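Local atomic coordinates of 3-hydroxyisobutyrate dehydrogenase (Thermus thermophilus, PDB entry 2CVZ), a protein that probably catalyses the NADP-dependent oxidation of 3-hydroxyisobutyrate to methylmalonate semialdehyde, a step in valine catabolism. Residues R217-G230 with L267-E281. Numbering follows the deposited sequence.
With NDP (NADPH dihydro-nicotinamide-adenine-dinucleotide phosphate), chain G.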
loop_
_atom_site.group_PDB
_atom_site.type_symbol
_atom_site.label_atom_id
_atom_site.label_comp_id
_atom_site.label_asym_id
_atom_site.label_seq_id
_atom_site.Cartn_x
_atom_site.Cartn_y
_atom_site.Cartn_z
ATOM N N ARG C 217 6.151 -18.019 19.342
ATOM C CA ARG C 217 7.275 -17.089 19.408
ATOM C C ARG C 217 6.977 -15.698 19.942
ATOM O O ARG C 217 7.804 -15.116 20.643
ATOM C CB ARG C 217 7.914 -16.948 18.028
ATOM C CG ARG C 217 8.231 -18.267 17.386
ATOM C CD ARG C 217 9.062 -18.105 16.137
ATOM N NE ARG C 217 9.341 -19.409 15.551
ATOM C CZ ARG C 217 10.340 -19.660 14.715
ATOM N NH1 ARG C 217 11.172 -18.689 14.354
ATOM N NH2 ARG C 217 10.511 -20.890 14.252
ATOM N N VAL C 218 5.808 -15.164 19.611
ATOM C CA VAL C 218 5.452 -13.817 20.038
ATOM C C VAL C 218 4.764 -13.733 21.398
ATOM O O VAL C 218 5.223 -13.017 22.287
ATOM C CB VAL C 218 4.551 -13.137 18.987
ATOM C CG1 VAL C 218 4.267 -11.701 19.396
ATOM C CG2 VAL C 218 5.221 -13.190 17.618
ATOM N N LEU C 219 3.659 -14.450 21.556
ATOM C CA LEU C 219 2.926 -14.418 22.816
ATOM C C LEU C 219 3.808 -14.826 23.994
ATOM O O LEU C 219 3.670 -14.294 25.097
ATOM C CB LEU C 219 1.695 -15.328 22.731
ATOM C CG LEU C 219 0.457 -14.746 22.035
ATOM C CD1 LEU C 219 0.816 -14.197 20.663
ATOM C CD2 LEU C 219 -0.601 -15.825 21.917
ATOM N N THR C 220 4.717 -15.763 23.749
ATOM C CA THR C 220 5.633 -16.262 24.772
ATOM C C THR C 220 6.800 -15.308 25.003
ATOM O O THR C 220 7.494 -15.397 26.021
ATOM C CB THR C 220 6.231 -17.615 24.363
ATOM O OG1 THR C 220 6.942 -17.459 23.128
ATOM C CG2 THR C 220 5.138 -18.657 24.189
ATOM N N ARG C 221 7.009 -14.404 24.048
ATOM C CA ARG C 221 8.099 -13.435 24.098
ATOM C C ARG C 221 9.432 -14.148 23.898
ATOM O O ARG C 221 10.495 -13.559 24.090
ATOM C CB ARG C 221 8.116 -12.688 25.442
ATOM C CG ARG C 221 6.778 -12.104 25.858
ATOM C CD ARG C 221 6.119 -11.354 24.709
ATOM N NE ARG C 221 6.926 -10.236 24.232
ATOM C CZ ARG C 221 6.669 -9.560 23.117
ATOM N NH1 ARG C 221 5.629 -9.895 22.363
ATOM N NH2 ARG C 221 7.445 -8.547 22.756
ATOM N N ALA C 222 9.364 -15.415 23.502
ATOM C CA ALA C 222 10.559 -16.226 23.288
ATOM C C ALA C 222 11.405 -15.748 22.111
ATOM O O ALA C 222 12.633 -15.667 22.210
ATOM C CB ALA C 222 10.165 -17.686 23.082
ATOM N N PHE C 223 10.743 -15.450 20.997
ATOM C CA PHE C 223 11.417 -14.989 19.790
ATOM C C PHE C 223 12.695 -15.766 19.487
ATOM O O PHE C 223 13.782 -15.192 19.390
ATOM C CB PHE C 223 11.726 -13.494 19.902
ATOM C CG PHE C 223 10.513 -12.619 19.791
ATOM C CD1 PHE C 223 9.847 -12.487 18.576
ATOM C CD2 PHE C 223 10.025 -11.937 20.901
ATOM C CE1 PHE C 223 8.712 -11.687 18.468
ATOM C CE2 PHE C 223 8.889 -11.133 20.805
ATOM C CZ PHE C 223 8.231 -11.008 19.583
ATOM N N PRO C 224 12.583 -17.096 19.336
ATOM C CA PRO C 224 13.775 -17.891 19.040
ATOM C C PRO C 224 14.316 -17.541 17.659
ATOM O O PRO C 224 13.565 -17.127 16.774
ATOM C CB PRO C 224 13.260 -19.327 19.124
ATOM C CG PRO C 224 11.835 -19.196 18.676
ATOM C CD PRO C 224 11.385 -17.951 19.413
ATOM N N LYS C 225 15.621 -17.697 17.482
ATOM C CA LYS C 225 16.260 -17.396 16.205
ATOM C C LYS C 225 16.382 -18.668 15.371
ATOM O O LYS C 225 17.156 -19.561 15.710
ATOM C CB LYS C 225 17.649 -16.796 16.452
ATOM C CG LYS C 225 18.479 -16.594 15.197
ATOM C CD LYS C 225 17.808 -15.624 14.236
ATOM C CE LYS C 225 18.655 -15.415 12.991
ATOM N NZ LYS C 225 20.018 -14.908 13.317
ATOM N N THR C 226 15.609 -18.760 14.290
ATOM C CA THR C 226 15.662 -19.941 13.428
ATOM C C THR C 226 15.788 -19.591 11.946
ATOM O O THR C 226 16.324 -20.374 11.166
ATOM C CB THR C 226 14.410 -20.846 13.604
ATOM O OG1 THR C 226 13.269 -20.218 13.006
ATOM C CG2 THR C 226 14.131 -21.092 15.084
ATOM N N PHE C 227 15.303 -18.414 11.562
ATOM C CA PHE C 227 15.356 -17.970 10.165
ATOM C C PHE C 227 15.566 -16.455 10.134
ATOM O O PHE C 227 14.659 -15.693 10.453
ATOM C CB PHE C 227 14.048 -18.349 9.464
ATOM C CG PHE C 227 13.955 -17.890 8.034
ATOM C CD1 PHE C 227 15.042 -17.999 7.174
ATOM C CD2 PHE C 227 12.758 -17.385 7.536
ATOM C CE1 PHE C 227 14.939 -17.616 5.837
ATOM C CE2 PHE C 227 12.644 -17.000 6.200
ATOM C CZ PHE C 227 13.739 -17.116 5.353
ATOM N N ALA C 228 16.765 -16.035 9.744
ATOM C CA ALA C 228 17.124 -14.619 9.700
ATOM C C ALA C 228 16.184 -13.723 8.892
ATOM O O ALA C 228 15.800 -14.050 7.768
ATOM C CB ALA C 228 18.557 -14.465 9.182
ATOM N N LEU C 229 15.831 -12.583 9.480
ATOM C CA LEU C 229 14.960 -11.606 8.838
ATOM C C LEU C 229 15.585 -11.169 7.511
ATOM O O LEU C 229 14.886 -10.960 6.519
ATOM C CB LEU C 229 14.774 -10.394 9.762
ATOM C CG LEU C 229 14.002 -9.175 9.248
ATOM C CD1 LEU C 229 12.619 -9.599 8.774
ATOM C CD2 LEU C 229 13.896 -8.130 10.363
ATOM N N GLY C 230 16.908 -11.041 7.502
ATOM C CA GLY C 230 17.608 -10.638 6.294
ATOM C C GLY C 230 17.382 -11.603 5.145
ATOM O O GLY C 230 17.271 -11.197 3.984
ATOM N N LEU C 267 15.432 -3.443 12.857
ATOM C CA LEU C 267 15.847 -4.492 13.785
ATOM C C LEU C 267 17.140 -5.209 13.429
ATOM O O LEU C 267 17.715 -5.909 14.267
ATOM C CB LEU C 267 14.730 -5.525 13.914
ATOM C CG LEU C 267 13.343 -4.983 14.252
ATOM C CD1 LEU C 267 12.338 -6.109 14.169
ATOM C CD2 LEU C 267 13.347 -4.357 15.641
ATOM N N GLY C 268 17.593 -5.047 12.191
ATOM C CA GLY C 268 18.813 -5.708 11.771
ATOM C C GLY C 268 18.512 -6.989 11.015
ATOM O O GLY C 268 17.493 -7.636 11.263
ATOM N N PRO C 269 19.390 -7.388 10.085
ATOM C CA PRO C 269 19.197 -8.605 9.294
ATOM C C PRO C 269 19.310 -9.914 10.081
ATOM O O PRO C 269 18.760 -10.935 9.669
ATOM C CB PRO C 269 20.270 -8.481 8.218
ATOM C CG PRO C 269 21.377 -7.784 8.951
ATOM C CD PRO C 269 20.635 -6.702 9.695
ATOM N N ASP C 270 20.012 -9.884 11.210
ATOM C CA ASP C 270 20.190 -11.091 12.010
ATOM C C ASP C 270 19.096 -11.390 13.033
ATOM O O ASP C 270 19.161 -12.394 13.750
ATOM C CB ASP C 270 21.560 -11.065 12.687
ATOM C CG ASP C 270 22.692 -11.167 11.684
ATOM O OD1 ASP C 270 22.697 -12.137 10.890
ATOM O OD2 ASP C 270 23.574 -10.284 11.685
ATOM N N ALA C 271 18.091 -10.525 13.108
ATOM C CA ALA C 271 16.980 -10.766 14.017
ATOM C C ALA C 271 16.202 -11.908 13.364
ATOM O O ALA C 271 16.403 -12.188 12.184
ATOM C CB ALA C 271 16.108 -9.529 14.118
ATOM N N ASP C 272 15.331 -12.577 14.113
ATOM C CA ASP C 272 14.550 -13.661 13.525
ATOM C C ASP C 272 13.453 -13.030 12.676
ATOM O O ASP C 272 12.979 -11.935 12.987
ATOM C CB ASP C 272 13.913 -14.536 14.606
ATOM C CG ASP C 272 13.121 -15.688 14.019
ATOM O OD1 ASP C 272 13.746 -16.597 13.434
ATOM O OD2 ASP C 272 11.879 -15.680 14.132
ATOM N N HIS C 273 13.046 -13.715 11.611
ATOM C CA HIS C 273 12.012 -13.173 10.735
ATOM C C HIS C 273 10.733 -12.803 11.479
ATOM O O HIS C 273 10.083 -11.805 11.155
ATOM C CB HIS C 273 11.694 -14.153 9.591
ATOM C CG HIS C 273 11.110 -15.459 10.039
ATOM N ND1 HIS C 273 10.001 -16.020 9.440
ATOM C CD2 HIS C 273 11.500 -16.332 10.998
ATOM C CE1 HIS C 273 9.735 -17.182 10.011
ATOM N NE2 HIS C 273 10.631 -17.396 10.958
ATOM N N VAL C 274 10.370 -13.593 12.484
ATOM C CA VAL C 274 9.158 -13.317 13.244
ATOM C C VAL C 274 9.299 -12.055 14.094
ATOM O O VAL C 274 8.304 -11.450 14.492
ATOM C CB VAL C 274 8.784 -14.519 14.137
ATOM C CG1 VAL C 274 7.538 -14.205 14.956
ATOM C CG2 VAL C 274 8.539 -15.743 13.262
ATOM N N GLU C 275 10.534 -11.648 14.364
ATOM C CA GLU C 275 10.757 -10.439 15.151
ATOM C C GLU C 275 10.311 -9.198 14.385
ATOM O O GLU C 275 10.286 -8.094 14.931
ATOM C CB GLU C 275 12.231 -10.319 15.550
ATOM C CG GLU C 275 12.589 -11.199 16.741
ATOM C CD GLU C 275 14.002 -10.979 17.235
ATOM O OE1 GLU C 275 14.923 -11.650 16.728
ATOM O OE2 GLU C 275 14.188 -10.128 18.129
ATOM N N ALA C 276 9.952 -9.377 13.118
ATOM C CA ALA C 276 9.486 -8.249 12.322
ATOM C C ALA C 276 8.281 -7.636 13.033
ATOM O O ALA C 276 8.044 -6.432 12.955
ATOM C CB ALA C 276 9.099 -8.711 10.912
ATOM N N LEU C 277 7.528 -8.472 13.746
ATOM C CA LEU C 277 6.355 -8.000 14.466
ATOM C C LEU C 277 6.731 -7.063 15.612
ATOM O O LEU C 277 5.895 -6.304 16.095
ATOM C CB LEU C 277 5.530 -9.187 14.987
ATOM C CG LEU C 277 4.419 -9.668 14.038
ATOM C CD1 LEU C 277 5.000 -9.985 12.678
ATOM C CD2 LEU C 277 3.716 -10.886 14.620
ATOM N N ARG C 278 7.989 -7.114 16.042
ATOM C CA ARG C 278 8.446 -6.230 17.113
ATOM C C ARG C 278 8.303 -4.778 16.664
ATOM O O ARG C 278 8.087 -3.884 17.483
ATOM C CB ARG C 278 9.913 -6.495 17.462
ATOM C CG ARG C 278 10.176 -7.695 18.360
ATOM C CD ARG C 278 11.663 -7.742 18.696
ATOM N NE ARG C 278 12.048 -8.859 19.553
ATOM C CZ ARG C 278 11.770 -8.947 20.850
ATOM N NH1 ARG C 278 11.095 -7.984 21.460
ATOM N NH2 ARG C 278 12.185 -9.998 21.542
ATOM N N LEU C 279 8.435 -4.545 15.361
ATOM C CA LEU C 279 8.307 -3.196 14.817
ATOM C C LEU C 279 6.889 -2.686 15.033
ATOM O O LEU C 279 6.677 -1.512 15.352
ATOM C CB LEU C 279 8.649 -3.185 13.324
ATOM C CG LEU C 279 8.594 -1.822 12.625
ATOM C CD1 LEU C 279 9.457 -0.817 13.379
ATOM C CD2 LEU C 279 9.071 -1.969 11.186
ATOM N N LEU C 280 5.913 -3.573 14.862
ATOM C CA LEU C 280 4.515 -3.213 15.057
ATOM C C LEU C 280 4.253 -2.961 16.539
ATOM O O LEU C 280 3.475 -2.076 16.900
ATOM C CB LEU C 280 3.600 -4.331 14.543
ATOM C CG LEU C 280 3.637 -4.555 13.029
ATOM C CD1 LEU C 280 2.835 -5.798 12.663
ATOM C CD2 LEU C 280 3.078 -3.321 12.323
ATOM N N GLU C 281 4.906 -3.739 17.396
ATOM C CA GLU C 281 4.741 -3.573 18.838
ATOM C C GLU C 281 5.372 -2.247 19.238
ATOM O O GLU C 281 4.870 -1.546 20.117
ATOM C CB GLU C 281 5.418 -4.715 19.593
ATOM C CG GLU C 281 4.882 -6.090 19.234
ATOM C CD GLU C 281 5.505 -7.188 20.073
ATOM O OE1 GLU C 281 6.747 -7.194 20.215
ATOM O OE2 GLU C 281 4.754 -8.047 20.584
HETATM P PA NDP G . 22.559 -19.774 8.024
HETATM O O1A NDP G . 22.279 -20.449 9.263
HETATM O O2A NDP G . 22.864 -18.302 7.933
HETATM O O5B NDP G . 23.772 -20.624 7.326
HETATM C C5B NDP G . 24.326 -20.182 6.081
HETATM C C4B NDP G . 25.393 -21.225 5.781
HETATM O O4B NDP G . 26.025 -20.795 4.544
HETATM C C3B NDP G . 26.473 -21.417 6.795
HETATM O O3B NDP G . 26.850 -22.818 6.827
HETATM C C2B NDP G . 27.608 -20.606 6.301
HETATM O O2B NDP G . 28.921 -20.902 6.785
HETATM C C1B NDP G . 27.415 -20.723 4.822
HETATM N N9A NDP G . 28.039 -19.598 4.073
HETATM C C8A NDP G . 27.720 -18.220 4.123
HETATM N N7A NDP G . 28.493 -17.529 3.308
HETATM C C5A NDP G . 29.331 -18.430 2.712
HETATM C C6A NDP G . 30.371 -18.329 1.759
HETATM N N6A NDP G . 30.705 -17.142 1.253
HETATM N N1A NDP G . 31.024 -19.451 1.365
HETATM C C2A NDP G . 30.682 -20.653 1.882
HETATM N N3A NDP G . 29.717 -20.857 2.785
HETATM C C4A NDP G . 29.070 -19.693 3.165
HETATM O O3 NDP G . 21.419 -20.050 6.976
HETATM P PN NDP G . 20.054 -20.880 6.929
HETATM O O1N NDP G . 19.179 -20.316 7.962
HETATM O O2N NDP G . 20.507 -22.308 7.004
HETATM O O5D NDP G . 19.596 -20.598 5.426
HETATM C C5D NDP G . 20.344 -21.104 4.273
HETATM C C4D NDP G . 19.367 -21.093 3.057
HETATM O O4D NDP G . 18.193 -21.803 3.443
HETATM C C3D NDP G . 18.889 -19.678 2.715
HETATM O O3D NDP G . 18.808 -19.546 1.288
HETATM C C2D NDP G . 17.564 -19.549 3.418
HETATM O O2D NDP G . 16.814 -18.497 2.835
HETATM C C1D NDP G . 17.032 -21.020 3.155
HETATM N N1N NDP G . 15.950 -21.471 4.083
HETATM C C2N NDP G . 16.066 -21.146 5.464
HETATM C C3N NDP G . 14.998 -21.620 6.329
HETATM C C7N NDP G . 15.040 -21.341 7.768
HETATM O O7N NDP G . 14.039 -21.423 8.509
HETATM N N7N NDP G . 16.199 -20.990 8.357
HETATM C C4N NDP G . 13.943 -22.350 5.764
HETATM C C5N NDP G . 13.857 -22.647 4.435
HETATM C C6N NDP G . 14.859 -22.210 3.592
HETATM P P2B NDP G . 29.464 -20.445 8.167
HETATM O O1X NDP G . 30.924 -20.414 7.947
HETATM O O2X NDP G . 29.037 -21.433 9.194
HETATM O O3X NDP G . 28.923 -19.055 8.499
HETATM O O HOH W 1 10.196 -8.915 24.662
HETATM O O HOH W 2 15.631 -14.159 17.855
HETATM O O HOH W 3 11.290 -15.601 16.693
HETATM O O HOH W 4 21.614 -14.717 11.118
#
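The nicotinamide end of the NADPH pocket is lined in part by Thr226 and Phe227, in the loop that leads into helix 229-243, and Asp272 grips that loop from just ahead of the 3-10 turn that runs into helix 276-284. With its CG anti to the backbone N (chi1 -179°), Asp272 lays OD1 against two successive amides: Thr226 N meets it from above the carboxylate plane and Phe227 N nearly along the C-O axis, each at 3.0 Å. OD2 forms a salt bridge with Arg217 NH1 (3.1 Å), though the hydrogen bond within it is weak, and closes an Asx turn with Val274 N. Were Asp272 replaced by alanine, the amides of Thr226 and Phe227 would probably lose their shared acceptor and Arg217 this carboxylate partner, and the loop would be less firmly fixed beside the cofactor. Thr226 O in turn accepts a hydrogen bond from the carboxamide nitrogen N7N of NADPH at 2.9 Å, while the Phe227 side chain packs against that carboxamide. Phe227 also sends the edge of its ring, through CD2, onto the face of His273, a T-shaped pair with planes at 65°. Ala228, the N-cap of helix 229-243, forms a single beta bridge with Asp272: His273 N donates to Phe227 O (2.8 Å) and Leu229 N to Ala271 O. Within this all-helical part of the chain, the other end of the contact joins the loop after helix 214-219 to helix 276-284 and the 3-10 turn before it. Arg221, bent at chi2 and chi3, presents NH1 and NH2 end-on to Glu281 OE2 (2.7 Å) and OE1 (3.0 Å). Alongside, the Arg278 guanidinium lies off-centre over one face of Phe223, a cation-pi contact of 3.9 Å from CZ to the ring centroid, its NE held by Glu275 OE2.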